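PDB 3H38: TRNA nucleotidyl transferase-related protein from Thermotoga maritima, which adds the CCA sequence to the 3' end of tRNA using CTP, ATP and magnesium, the chain here being the C-terminal part of a longer protein. Local coordinates for residues A[18-23]-A[143-148]; A[45-50]-A[136-141]; A[232-237]-A[241-246]; A[265-270]-A[277-282]. One frame throughout, in Å; residues are numbered along the deposited sequence.

Contact 1. Residues A[18-23]-A[143-148]; sequences KILNLF and KDFGLL
The helix carrying Phe-23 and the turn carrying Phe-145 meet across an 8.8 Å gap between the CA atoms of those two residues, so side chains alone bridge it. Phe-145 does most of the reaching, for a long flat phenylalanine can span the gap that the backbones leave: its CG lies opposite the backbone N (chi1 -176°), which sends the ring out toward the helix. The far edge of the ring arrives first. Phe-145 CZ lies 3.9 Å from Leu-20 CD2, close to the ring plane, and Phe-145 CE2 lies 4.2 Å from Phe-23 CB. The same methyl of Leu-20 also meets the edge of the Phe-23 ring, so one methyl serves both aromatics. Phe-145 is held out on a type II turn from Asp-144 to Leu-147, whose positive-phi position is filled by Gly-146. A weak bond from Leu-147 N to Asp-144 O closes the turn, which lies in the connection between strands 137-139 and 147-149, antiparallel neighbours in the sheet of the nucleotidyltransferase head. The Phe-23 ring leads away from Phe-145, to Ile-56 on strand 56-60 and edge-to-face against Phe-43. The Phe-23 side chain is about 8 Å from those of Asp-55 and Asp-57, which bind magnesium in other structures of this protein.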
loop_
_atom_site.group_PDB
_atom_site.type_symbol
_atom_site.label_atom_id
_atom_site.label_comp_id
_atom_site.label_asym_id
_atom_site.label_seq_id
_atom_site.Cartn_x
_atom_site.Cartn_y
_atom_site.Cartn_z
ATOM N N LYS A 18 15.994 -24.725 12.047
ATOM C CA LYS A 18 14.871 -25.587 11.810
ATOM C C LYS A 18 14.473 -25.490 10.355
ATOM O O LYS A 18 14.136 -26.461 9.719
ATOM C CB LYS A 18 13.737 -25.199 12.727
ATOM C CG LYS A 18 12.396 -25.436 12.144
ATOM C CD LYS A 18 11.658 -26.523 12.865
ATOM C CE LYS A 18 10.754 -27.244 11.918
ATOM N NZ LYS A 18 9.393 -27.482 12.487
ATOM N N ILE A 19 14.549 -24.273 9.862
ATOM C CA ILE A 19 14.213 -23.875 8.509
ATOM C C ILE A 19 15.311 -24.206 7.477
ATOM O O ILE A 19 15.015 -24.592 6.341
ATOM C CB ILE A 19 13.920 -22.370 8.523
ATOM C CG1 ILE A 19 12.472 -22.139 8.959
ATOM C CG2 ILE A 19 14.211 -21.722 7.189
ATOM C CD1 ILE A 19 12.044 -20.697 8.876
ATOM N N LEU A 20 16.570 -24.064 7.877
ATOM C CA LEU A 20 17.684 -24.492 7.046
ATOM C C LEU A 20 17.544 -25.958 6.702
ATOM O O LEU A 20 17.767 -26.357 5.555
ATOM C CB LEU A 20 19.027 -24.280 7.754
ATOM C CG LEU A 20 20.004 -23.339 7.056
ATOM C CD1 LEU A 20 21.435 -23.775 7.239
ATOM C CD2 LEU A 20 19.667 -23.275 5.584
ATOM N N ASN A 21 17.197 -26.759 7.708
ATOM C CA ASN A 21 17.071 -28.195 7.512
ATOM C C ASN A 21 15.968 -28.558 6.538
ATOM O O ASN A 21 16.059 -29.563 5.831
ATOM C CB ASN A 21 16.879 -28.911 8.841
ATOM C CG ASN A 21 18.204 -29.336 9.457
ATOM O OD1 ASN A 21 19.233 -29.431 8.764
ATOM N ND2 ASN A 21 18.189 -29.596 10.763
ATOM N N LEU A 22 14.940 -27.716 6.518
ATOM C CA LEU A 22 13.827 -27.799 5.583
ATOM C C LEU A 22 14.279 -27.548 4.140
ATOM O O LEU A 22 13.985 -28.346 3.254
ATOM C CB LEU A 22 12.785 -26.751 5.973
ATOM C CG LEU A 22 11.519 -26.695 5.130
ATOM C CD1 LEU A 22 10.864 -28.048 5.051
ATOM C CD2 LEU A 22 10.535 -25.688 5.722
ATOM N N PHE A 23 14.965 -26.419 3.919
ATOM C CA PHE A 23 15.574 -26.113 2.632
ATOM C C PHE A 23 16.355 -27.339 2.165
ATOM O O PHE A 23 16.285 -27.724 0.999
ATOM C CB PHE A 23 16.508 -24.890 2.715
ATOM C CG PHE A 23 15.788 -23.543 2.812
ATOM C CD1 PHE A 23 14.666 -23.268 2.052
ATOM C CD2 PHE A 23 16.275 -22.540 3.637
ATOM C CE1 PHE A 23 14.023 -22.044 2.130
ATOM C CE2 PHE A 23 15.632 -21.303 3.726
ATOM C CZ PHE A 23 14.507 -21.058 2.973
ATOM N N LYS A 143 24.185 -31.597 -3.847
ATOM C CA LYS A 143 25.509 -31.231 -4.352
ATOM C C LYS A 143 25.695 -29.703 -4.487
ATOM O O LYS A 143 26.793 -29.184 -4.272
ATOM C CB LYS A 143 25.843 -31.921 -5.700
ATOM C CG LYS A 143 27.084 -31.293 -6.374
ATOM C CD LYS A 143 27.684 -32.123 -7.476
ATOM C CE LYS A 143 28.079 -31.248 -8.663
ATOM N NZ LYS A 143 29.084 -30.211 -8.396
ATOM N N ASP A 144 24.641 -28.983 -4.861
ATOM C CA ASP A 144 24.788 -27.548 -5.120
ATOM C C ASP A 144 24.219 -26.674 -4.015
ATOM O O ASP A 144 24.168 -25.459 -4.160
ATOM C CB ASP A 144 24.241 -27.157 -6.519
ATOM C CG ASP A 144 25.054 -27.819 -7.672
ATOM O OD1 ASP A 144 24.497 -28.077 -8.777
ATOM O OD2 ASP A 144 26.260 -28.106 -7.452
ATOM N N PHE A 145 23.823 -27.288 -2.899
ATOM C CA PHE A 145 23.229 -26.548 -1.786
ATOM C C PHE A 145 24.022 -25.288 -1.405
ATOM O O PHE A 145 25.232 -25.364 -1.168
ATOM C CB PHE A 145 23.085 -27.446 -0.563
ATOM C CG PHE A 145 22.397 -26.783 0.592
ATOM C CD1 PHE A 145 23.131 -26.224 1.633
ATOM C CD2 PHE A 145 21.014 -26.706 0.637
ATOM C CE1 PHE A 145 22.490 -25.592 2.717
ATOM C CE2 PHE A 145 20.354 -26.097 1.719
ATOM C CZ PHE A 145 21.100 -25.529 2.764
ATOM N N GLY A 146 23.333 -24.140 -1.351
ATOM C CA GLY A 146 23.953 -22.881 -0.971
ATOM C C GLY A 146 24.670 -22.150 -2.096
ATOM O O GLY A 146 25.455 -21.224 -1.850
ATOM N N LEU A 147 24.400 -22.569 -3.329
ATOM C CA LEU A 147 24.968 -21.931 -4.514
ATOM C C LEU A 147 24.163 -20.701 -4.923
ATOM O O LEU A 147 22.994 -20.806 -5.280
ATOM C CB LEU A 147 25.027 -22.908 -5.708
ATOM C CG LEU A 147 25.832 -22.336 -6.890
ATOM C CD1 LEU A 147 27.257 -21.957 -6.488
ATOM C CD2 LEU A 147 25.866 -23.284 -8.070
ATOM N N LEU A 148 24.794 -19.535 -4.877
ATOM C CA LEU A 148 24.144 -18.321 -5.318
ATOM C C LEU A 148 24.231 -18.377 -6.836
ATOM O O LEU A 148 25.321 -18.565 -7.423
ATOM C CB LEU A 148 24.865 -17.073 -4.792
ATOM C CG LEU A 148 24.135 -15.759 -4.429
ATOM C CD1 LEU A 148 24.958 -14.558 -4.875
ATOM C CD2 LEU A 148 22.692 -15.634 -4.920
#

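Contact 2. Residues A[45-50]-A[136-141]; sequences RDLLLG and MAIKLN
Leu-47 and Ile-138 form the more deeply buried half, crossing at about a right angle with Leu-47 CD2 3.9 Å from Ile-138 CD1. Both are branched and apolar, as befits the seam between helix 42-49 and strand 137-139, and Leu-10 and Leu-11 of helix 8-14 cover Leu-47 further. In the second half Met-136 is still buried but Leu-48 is partly exposed; Leu-158 of helix 154-159 packs on both. Here the methionine chain bends at its thioether (chi3 -72°), bringing Met-136 CE to 4.0 Å from Leu-48 CD1. Beyond Leu-48 the helix runs out toward solvent at Gly-50, whose positive phi ends it in a Schellman motif. The polar bonds lie apart, centred on Arg-45 and Asp-46. Arg-45 NE and NH2 both grip Asp-46 OD1 from the same face of the carboxylate, each at 3.0 Å from that oxygen, while Asn-53 bonds to OD2. The carboxylate thus fixes the rotation of the guanidinium, whose NH1 bonds Asn-134. In other structures of this protein Arg-45 contacts CTP and ATP, and Asn-134 contacts ATP. The apolar contact seats the helix on the sheet while Asp-46, as a second-shell residue, probably holds Arg-45 ready for the nucleotide.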
loop_
_atom_site.group_PDB
_atom_site.type_symbol
_atom_site.label_atom_id
_atom_site.label_comp_id
_atom_site.label_asym_id
_atom_site.label_seq_id
_atom_site.Cartn_x
_atom_site.Cartn_y
_atom_site.Cartn_z
ATOM N N ARG A 45 17.663 -11.678 -1.682
ATOM C CA ARG A 45 17.993 -10.279 -1.471
ATOM C C ARG A 45 18.170 -10.005 0.029
ATOM O O ARG A 45 19.221 -9.518 0.479
ATOM C CB ARG A 45 16.842 -9.429 -2.003
ATOM C CG ARG A 45 17.057 -7.908 -1.983
ATOM C CD ARG A 45 15.683 -7.228 -2.181
ATOM N NE ARG A 45 14.749 -7.610 -1.115
ATOM C CZ ARG A 45 13.444 -7.822 -1.289
ATOM N NH1 ARG A 45 12.879 -7.682 -2.499
ATOM N NH2 ARG A 45 12.701 -8.187 -0.250
ATOM N N ASP A 46 17.133 -10.353 0.791
ATOM C CA ASP A 46 17.090 -10.109 2.221
ATOM C C ASP A 46 18.234 -10.812 2.952
ATOM O O ASP A 46 18.914 -10.199 3.775
ATOM C CB ASP A 46 15.709 -10.466 2.775
ATOM C CG ASP A 46 14.599 -9.528 2.225
ATOM O OD1 ASP A 46 14.927 -8.399 1.793
ATOM O OD2 ASP A 46 13.402 -9.903 2.214
ATOM N N LEU A 47 18.488 -12.073 2.612
ATOM C CA LEU A 47 19.617 -12.799 3.198
ATOM C C LEU A 47 20.910 -12.006 3.041
ATOM O O LEU A 47 21.648 -11.795 4.015
ATOM C CB LEU A 47 19.773 -14.216 2.597
ATOM C CG LEU A 47 20.996 -15.022 3.078
ATOM C CD1 LEU A 47 20.841 -15.411 4.531
ATOM C CD2 LEU A 47 21.213 -16.266 2.240
ATOM N N LEU A 48 21.185 -11.564 1.819
ATOM C CA LEU A 48 22.453 -10.891 1.529
ATOM C C LEU A 48 22.527 -9.506 2.212
ATOM O O LEU A 48 23.601 -9.077 2.630
ATOM C CB LEU A 48 22.666 -10.780 0.019
ATOM C CG LEU A 48 22.849 -12.115 -0.742
ATOM C CD1 LEU A 48 22.844 -11.915 -2.230
ATOM C CD2 LEU A 48 24.155 -12.835 -0.332
ATOM N N LEU A 49 21.388 -8.821 2.329
ATOM C CA LEU A 49 21.321 -7.549 3.079
ATOM C C LEU A 49 21.315 -7.775 4.581
ATOM O O LEU A 49 21.433 -6.830 5.351
ATOM C CB LEU A 49 20.084 -6.716 2.691
ATOM C CG LEU A 49 20.192 -6.100 1.292
ATOM C CD1 LEU A 49 18.867 -5.531 0.822
ATOM C CD2 LEU A 49 21.330 -5.051 1.232
ATOM N N GLY A 50 21.191 -9.033 4.992
ATOM C CA GLY A 50 21.088 -9.364 6.397
ATOM C C GLY A 50 19.778 -8.865 6.975
ATOM O O GLY A 50 19.744 -8.324 8.086
ATOM N N MET A 136 17.683 -13.267 -8.140
ATOM C CA MET A 136 18.753 -14.133 -7.716
ATOM C C MET A 136 18.173 -15.379 -7.091
ATOM O O MET A 136 17.051 -15.393 -6.566
ATOM C CB MET A 136 19.701 -13.417 -6.754
ATOM C CG MET A 136 20.637 -12.449 -7.467
ATOM S SD MET A 136 21.852 -11.708 -6.352
ATOM C CE MET A 136 20.820 -10.570 -5.401
ATOM N N ALA A 137 18.931 -16.446 -7.199
ATOM C CA ALA A 137 18.456 -17.714 -6.704
ATOM C C ALA A 137 19.567 -18.422 -5.931
ATOM O O ALA A 137 20.769 -18.082 -6.044
ATOM C CB ALA A 137 17.917 -18.572 -7.880
ATOM N N ILE A 138 19.147 -19.351 -5.089
ATOM C CA ILE A 138 20.074 -20.224 -4.399
ATOM C C ILE A 138 19.544 -21.628 -4.566
ATOM O O ILE A 138 18.372 -21.912 -4.293
ATOM C CB ILE A 138 20.193 -19.922 -2.891
ATOM C CG1 ILE A 138 20.811 -18.536 -2.650
ATOM C CG2 ILE A 138 21.049 -21.020 -2.208
ATOM C CD1 ILE A 138 20.568 -17.984 -1.241
ATOM N N LYS A 139 20.417 -22.500 -5.021
ATOM C CA LYS A 139 20.024 -23.847 -5.359
ATOM C C LYS A 139 20.005 -24.699 -4.112
ATOM O O LYS A 139 20.953 -24.671 -3.331
ATOM C CB LYS A 139 20.994 -24.416 -6.392
ATOM C CG LYS A 139 20.635 -25.790 -6.864
ATOM C CD LYS A 139 21.408 -26.111 -8.124
ATOM C CE LYS A 139 20.862 -27.399 -8.780
ATOM N NZ LYS A 139 21.862 -27.907 -9.731
ATOM N N LEU A 140 18.944 -25.485 -3.947
ATOM C CA LEU A 140 18.806 -26.361 -2.780
ATOM C C LEU A 140 19.210 -27.838 -2.933
ATOM O O LEU A 140 19.294 -28.540 -1.935
ATOM C CB LEU A 140 17.386 -26.265 -2.219
ATOM C CG LEU A 140 17.015 -24.805 -1.910
ATOM C CD1 LEU A 140 15.717 -24.709 -1.119
ATOM C CD2 LEU A 140 18.163 -24.120 -1.145
ATOM N N ASN A 141 19.443 -28.313 -4.156
ATOM C CA ASN A 141 19.787 -29.717 -4.351
ATOM C C ASN A 141 21.132 -29.972 -3.678
ATOM O O ASN A 141 22.008 -29.089 -3.712
ATOM C CB ASN A 141 19.853 -30.083 -5.834
ATOM C CG ASN A 141 18.532 -29.834 -6.574
ATOM O OD1 ASN A 141 17.678 -30.738 -6.703
ATOM N ND2 ASN A 141 18.365 -28.613 -7.074
#

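Contact 3. Residues A[232-237]-A[241-246]; sequences KSIRRM and DVIKHL
Met-237 turns CG to the side of its backbone N (chi1 -72°), so the thioether leads away from helix 242-246 and CB is left to make the contact; Ile-243, with CG1 likewise beside its own N (chi1 -55°), stretches back toward the first helix. Met-237 CB consequently touches Val-242 CB at 3.8 Å and Ile-243 CG1 at 3.9 Å. Further along, Ile-243 CD1 lies 3.9 Å from the carbonyl oxygen of Ile-234 and 4.4 Å from Ile-234 CG2. The compact beta-branched chains of Val-242 and Ile-243 suit so tight a corner. The backbone makes the corner through a Schellman motif: Asp-241 takes positive phi, and Val-242 N gives a 2.8 Å hydrogen bond to Met-237 O, reaching it from above the carbonyl plane. Asp-241 is exposed, so its carboxylate can face solvent, and Lys-244 NZ makes a weak salt bridge to its OD2. The two helix segments stand at 80° to each other, with axes 9.8 Å apart at closest. This corner belongs to the probable RNA-binding region of the family. Helix 214-225 packs on Met-237 through Ile-224, helix 208-211 meets Val-242 through Leu-209, and Arg-236 bridges to Glu-185 on helix 177-187.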
loop_
_atom_site.group_PDB
_atom_site.type_symbol
_atom_site.label_atom_id
_atom_site.label_comp_id
_atom_site.label_asym_id
_atom_site.label_seq_id
_atom_site.Cartn_x
_atom_site.Cartn_y
_atom_site.Cartn_z
ATOM N N LYS A 232 8.415 10.221 0.468
ATOM C CA LYS A 232 9.617 10.177 -0.305
ATOM C C LYS A 232 9.387 9.664 -1.686
ATOM O O LYS A 232 9.929 10.165 -2.622
ATOM C CB LYS A 232 10.524 9.166 0.341
ATOM C CG LYS A 232 11.554 9.731 1.158
ATOM C CD LYS A 232 12.602 10.303 0.275
ATOM C CE LYS A 232 13.687 9.345 0.092
ATOM N NZ LYS A 232 14.827 10.090 -0.414
ATOM N N SER A 233 8.590 8.620 -1.751
ATOM C CA SER A 233 8.212 7.912 -2.980
ATOM C C SER A 233 7.365 8.823 -3.859
ATOM O O SER A 233 7.628 9.019 -5.055
ATOM C CB SER A 233 7.376 6.684 -2.632
ATOM O OG SER A 233 8.149 5.672 -2.026
ATOM N N ILE A 234 6.342 9.387 -3.234
ATOM C CA ILE A 234 5.491 10.371 -3.860
ATOM C C ILE A 234 6.308 11.522 -4.455
ATOM O O ILE A 234 6.083 11.933 -5.596
ATOM C CB ILE A 234 4.485 10.890 -2.855
ATOM C CG1 ILE A 234 3.510 9.761 -2.482
ATOM C CG2 ILE A 234 3.767 12.108 -3.413
ATOM C CD1 ILE A 234 2.411 10.217 -1.504
ATOM N N ARG A 235 7.298 12.004 -3.721
ATOM C CA ARG A 235 8.066 13.137 -4.240
ATOM C C ARG A 235 8.928 12.637 -5.354
ATOM O O ARG A 235 9.259 13.363 -6.284
ATOM C CB ARG A 235 8.883 13.811 -3.142
ATOM C CG ARG A 235 7.982 14.336 -2.025
ATOM C CD ARG A 235 8.790 14.835 -0.856
ATOM N NE ARG A 235 8.147 15.952 -0.172
ATOM C CZ ARG A 235 8.312 16.221 1.123
ATOM N NH1 ARG A 235 7.689 17.270 1.712
ATOM N NH2 ARG A 235 9.089 15.411 1.835
ATOM N N ARG A 236 9.257 11.357 -5.279
ATOM C CA ARG A 236 10.086 10.754 -6.307
ATOM C C ARG A 236 9.276 10.610 -7.599
ATOM O O ARG A 236 9.771 10.906 -8.681
ATOM C CB ARG A 236 10.651 9.414 -5.812
ATOM C CG ARG A 236 11.706 8.819 -6.714
ATOM C CD ARG A 236 12.855 9.777 -7.029
ATOM N NE ARG A 236 14.065 9.010 -7.283
ATOM C CZ ARG A 236 15.090 9.404 -8.030
ATOM N NH1 ARG A 236 16.132 8.602 -8.179
ATOM N NH2 ARG A 236 15.081 10.577 -8.633
ATOM N N MET A 237 8.021 10.180 -7.476
ATOM C CA MET A 237 7.105 10.090 -8.622
ATOM C C MET A 237 6.999 11.450 -9.287
ATOM O O MET A 237 7.065 11.574 -10.496
ATOM C CB MET A 237 5.710 9.660 -8.154
ATOM C CG MET A 237 5.638 8.171 -7.737
ATOM S SD MET A 237 4.060 7.615 -6.984
ATOM C CE MET A 237 4.555 7.452 -5.270
ATOM N N ASP A 241 7.765 12.893 -12.948
ATOM C CA ASP A 241 6.555 13.241 -13.693
ATOM C C ASP A 241 5.509 12.144 -13.741
ATOM O O ASP A 241 4.626 12.172 -14.586
ATOM C CB ASP A 241 6.899 13.666 -15.119
ATOM C CG ASP A 241 7.582 15.015 -15.168
ATOM O OD1 ASP A 241 8.477 15.212 -16.021
ATOM O OD2 ASP A 241 7.236 15.874 -14.334
ATOM N N VAL A 242 5.596 11.178 -12.837
ATOM C CA VAL A 242 4.677 10.034 -12.861
ATOM C C VAL A 242 3.259 10.434 -12.479
ATOM O O VAL A 242 2.284 10.021 -13.125
ATOM C CB VAL A 242 5.143 8.921 -11.888
ATOM C CG1 VAL A 242 4.041 7.917 -11.626
ATOM C CG2 VAL A 242 6.413 8.253 -12.392
ATOM N N ILE A 243 3.137 11.242 -11.426
ATOM C CA ILE A 243 1.815 11.533 -10.891
ATOM C C ILE A 243 0.846 12.018 -11.964
ATOM O O ILE A 243 -0.294 11.555 -12.016
ATOM C CB ILE A 243 1.830 12.584 -9.796
ATOM C CG1 ILE A 243 2.782 12.184 -8.679
ATOM C CG2 ILE A 243 0.409 12.795 -9.289
ATOM C CD1 ILE A 243 2.939 13.214 -7.608
ATOM N N LYS A 244 1.292 12.949 -12.807
ATOM C CA LYS A 244 0.417 13.505 -13.846
ATOM C C LYS A 244 -0.008 12.476 -14.916
ATOM O O LYS A 244 -1.133 12.538 -15.429
ATOM C CB LYS A 244 1.018 14.775 -14.476
ATOM C CG LYS A 244 1.673 14.602 -15.849
ATOM C CD LYS A 244 3.212 14.526 -15.788
ATOM C CE LYS A 244 3.900 15.751 -16.412
ATOM N NZ LYS A 244 4.084 16.893 -15.458
ATOM N N HIS A 245 0.881 11.534 -15.245
ATOM C CA HIS A 245 0.519 10.439 -16.146
ATOM C C HIS A 245 -0.372 9.422 -15.462
ATOM O O HIS A 245 -1.026 8.616 -16.123
ATOM C CB HIS A 245 1.744 9.720 -16.673
ATOM C CG HIS A 245 2.514 10.509 -17.678
ATOM N ND1 HIS A 245 2.106 10.639 -18.981
ATOM C CD2 HIS A 245 3.685 11.184 -17.568
ATOM C CE1 HIS A 245 2.991 11.376 -19.645
ATOM N NE2 HIS A 245 3.953 11.718 -18.806
ATOM N N LEU A 246 -0.392 9.425 -14.138
ATOM C CA LEU A 246 -1.372 8.589 -13.451
ATOM C C LEU A 246 -2.725 9.323 -13.356
ATOM O O LEU A 246 -3.792 8.726 -13.554
ATOM C CB LEU A 246 -0.871 8.153 -12.062
ATOM C CG LEU A 246 0.429 7.348 -12.020
ATOM C CD1 LEU A 246 0.729 6.863 -10.611
ATOM C CD2 LEU A 246 0.352 6.156 -12.988
#

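Contact 4. Residues A[265-270]-A[277-282]; sequences RNIPWV and VDRFYA
The flat group that reaches across is the guanidinium of Arg-279, approached obliquely by a methyl: Ile-267 CG2 stands 4.4 Å from Arg-279 NE. A long arginine suits this partly exposed border, as its end can turn toward residues 265-270 while NH1 makes a long, weak ion pair with Glu-271. The aromatic rings of both segments are used elsewhere; Trp-269, for instance, makes a cation-pi pair with Lys-364.

The apolar grip lies beside the arginine. Val-270 and Val-277 cross at about a right angle, and the branch of Val-270 that lies opposite its backbone N (chi1 172°) does the touching, CG1 coming to 3.6 Å from Val-277 CG2. Ile-267 spans two partners with its separate ends: CG2 lies 4.2 Å from Val-277 CG1, and CD1 lies 4.0 Å from Ala-282 CB. The small methyl of Ala-282 lets the longer isoleucine approach the new helix.

Each backbone has a local feature. Pro-268, lacking an N-H, sits where helix 254-274 is kinked. Asp-278 is the N-cap of helix 279-287, its OD2 accepting weak bonds from Phe-280 N at 2.8 Å and Tyr-281 N at 3.4 Å; a short acidic side chain suits the start of a helix, where backbone N-H groups lack carbonyl partners.

Around this junction, helix 345-352 packs on Ile-267 and Val-277 through Cys-349 and on Val-270 through Ile-348, helix 357-371 receives Trp-269, and helix 214-225 lies against Arg-279 and Phe-280.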
loop_
_atom_site.group_PDB
_atom_site.type_symbol
_atom_site.label_atom_id
_atom_site.label_comp_id
_atom_site.label_asym_id
_atom_site.label_seq_id
_atom_site.Cartn_x
_atom_site.Cartn_y
_atom_site.Cartn_z
ATOM N N ARG A 265 1.913 13.105 8.104
ATOM C CA ARG A 265 2.167 13.426 9.508
ATOM C C ARG A 265 0.973 13.086 10.386
ATOM O O ARG A 265 1.120 12.531 11.482
ATOM C CB ARG A 265 2.520 14.919 9.708
ATOM C CG ARG A 265 2.757 15.289 11.200
ATOM C CD ARG A 265 2.519 16.800 11.560
ATOM N NE ARG A 265 3.042 17.663 10.512
ATOM C CZ ARG A 265 2.353 18.578 9.833
ATOM N NH1 ARG A 265 2.969 19.249 8.870
ATOM N NH2 ARG A 265 1.084 18.849 10.118
ATOM N N ASN A 266 -0.212 13.421 9.896
ATOM C CA ASN A 266 -1.402 13.385 10.718
ATOM C C ASN A 266 -2.157 12.080 10.610
ATOM O O ASN A 266 -3.055 11.794 11.401
ATOM C CB ASN A 266 -2.300 14.569 10.373
ATOM C CG ASN A 266 -1.763 15.873 10.926
ATOM O OD1 ASN A 266 -1.404 15.945 12.095
ATOM N ND2 ASN A 266 -1.693 16.906 10.086
ATOM N N ILE A 267 -1.780 11.276 9.632
ATOM C CA ILE A 267 -2.509 10.048 9.369
ATOM C C ILE A 267 -2.516 9.055 10.550
ATOM O O ILE A 267 -3.542 8.432 10.835
ATOM C CB ILE A 267 -2.049 9.416 8.039
ATOM C CG1 ILE A 267 -2.870 10.027 6.886
ATOM C CG2 ILE A 267 -2.175 7.883 8.078
ATOM C CD1 ILE A 267 -2.487 9.541 5.512
ATOM N N PRO A 268 -1.387 8.929 11.265
ATOM C CA PRO A 268 -1.367 7.922 12.327
ATOM C C PRO A 268 -2.164 8.395 13.540
ATOM O O PRO A 268 -2.779 7.569 14.219
ATOM C CB PRO A 268 0.123 7.798 12.669
ATOM C CG PRO A 268 0.863 8.643 11.643
ATOM C CD PRO A 268 -0.113 9.661 11.187
ATOM N N TRP A 269 -2.151 9.700 13.799
ATOM C CA TRP A 269 -2.985 10.293 14.848
ATOM C C TRP A 269 -4.460 10.035 14.555
ATOM O O TRP A 269 -5.302 10.220 15.420
ATOM C CB TRP A 269 -2.747 11.803 14.934
ATOM C CG TRP A 269 -3.463 12.513 16.068
ATOM C CD1 TRP A 269 -2.904 12.939 17.237
ATOM C CD2 TRP A 269 -4.845 12.900 16.127
ATOM N NE1 TRP A 269 -3.848 13.551 18.023
ATOM C CE2 TRP A 269 -5.049 13.542 17.366
ATOM C CE3 TRP A 269 -5.931 12.761 15.260
ATOM C CZ2 TRP A 269 -6.285 14.047 17.758
ATOM C CZ3 TRP A 269 -7.159 13.259 15.650
ATOM C CH2 TRP A 269 -7.327 13.897 16.890
ATOM N N VAL A 270 -4.771 9.617 13.332
ATOM C CA VAL A 270 -6.156 9.366 12.952
ATOM C C VAL A 270 -6.481 7.889 13.050
ATOM O O VAL A 270 -7.586 7.516 13.446
ATOM C CB VAL A 270 -6.465 9.828 11.518
ATOM C CG1 VAL A 270 -7.857 9.368 11.107
ATOM C CG2 VAL A 270 -6.346 11.332 11.401
ATOM N N VAL A 277 -7.272 3.584 8.418
ATOM C CA VAL A 277 -7.271 4.595 7.370
ATOM C C VAL A 277 -6.759 4.002 6.053
ATOM O O VAL A 277 -5.598 3.594 5.962
ATOM C CB VAL A 277 -6.392 5.807 7.758
ATOM C CG1 VAL A 277 -5.856 6.514 6.514
ATOM C CG2 VAL A 277 -7.164 6.775 8.646
ATOM N N ASP A 278 -7.623 3.944 5.042
ATOM C CA ASP A 278 -7.179 3.546 3.712
ATOM C C ASP A 278 -6.305 4.646 3.112
ATOM O O ASP A 278 -6.795 5.703 2.700
ATOM C CB ASP A 278 -8.359 3.226 2.793
ATOM C CG ASP A 278 -7.914 2.752 1.413
ATOM O OD1 ASP A 278 -8.714 2.092 0.718
ATOM O OD2 ASP A 278 -6.764 3.046 1.016
ATOM N N ARG A 279 -5.004 4.385 3.063
ATOM C CA ARG A 279 -4.048 5.388 2.625
ATOM C C ARG A 279 -4.185 5.747 1.160
ATOM O O ARG A 279 -3.912 6.894 0.779
ATOM C CB ARG A 279 -2.628 4.939 2.929
ATOM C CG ARG A 279 -2.476 4.581 4.372
ATOM C CD ARG A 279 -1.058 4.673 4.827
ATOM N NE ARG A 279 -0.963 4.156 6.183
ATOM C CZ ARG A 279 0.182 3.920 6.808
ATOM N NH1 ARG A 279 0.163 3.432 8.044
ATOM N NH2 ARG A 279 1.338 4.165 6.193
ATOM N N PHE A 280 -4.604 4.773 0.349
ATOM C CA PHE A 280 -4.822 5.015 -1.069
ATOM C C PHE A 280 -5.857 6.151 -1.266
ATOM O O PHE A 280 -5.637 7.081 -2.035
ATOM C CB PHE A 280 -5.249 3.718 -1.782
ATOM C CG PHE A 280 -5.556 3.900 -3.251
ATOM C CD1 PHE A 280 -4.577 4.339 -4.132
ATOM C CD2 PHE A 280 -6.820 3.621 -3.748
ATOM C CE1 PHE A 280 -4.858 4.518 -5.488
ATOM C CE2 PHE A 280 -7.110 3.792 -5.100
ATOM C CZ PHE A 280 -6.116 4.255 -5.972
ATOM N N TYR A 281 -6.976 6.061 -0.561
ATOM C CA TYR A 281 -8.020 7.068 -0.645
ATOM C C TYR A 281 -7.654 8.378 0.058
ATOM O O TYR A 281 -8.007 9.461 -0.417
ATOM C CB TYR A 281 -9.304 6.526 -0.051
ATOM C CG TYR A 281 -10.070 5.706 -1.023
ATOM C CD1 TYR A 281 -11.328 6.099 -1.423
ATOM C CD2 TYR A 281 -9.523 4.557 -1.582
ATOM C CE1 TYR A 281 -12.034 5.376 -2.328
ATOM C CE2 TYR A 281 -10.236 3.814 -2.507
ATOM C CZ TYR A 281 -11.491 4.240 -2.863
ATOM O OH TYR A 281 -12.244 3.559 -3.755
ATOM N N ALA A 282 -6.968 8.273 1.190
ATOM C CA ALA A 282 -6.499 9.465 1.872
ATOM C C ALA A 282 -5.697 10.291 0.876
ATOM O O ALA A 282 -5.939 11.493 0.713
ATOM C CB ALA A 282 -5.640 9.093 3.053
#

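From the N terminus, helix 17-32 opens contact 1, which closes a long loop only at the turn before strand 147-149. Contact 2 is nested inside that loop, joining helix 42-49 to strand 137-139 of the same sheet. The two touch: Lys-139 NZ makes a salt bridge with Asp-144 OD1 at 2.8 Å, and their strands are neighbours. Together they tie helices 17-32 and 42-49 to adjoining parts of the catalytic head, a turn and a strand. Contacts 3 and 4 follow in series, each closing a short loop between consecutive helices of the largely helical remainder. Their centres are about 19 Å apart, without touching, whereas contacts 1 and 3 lie about 41 Å apart between centres.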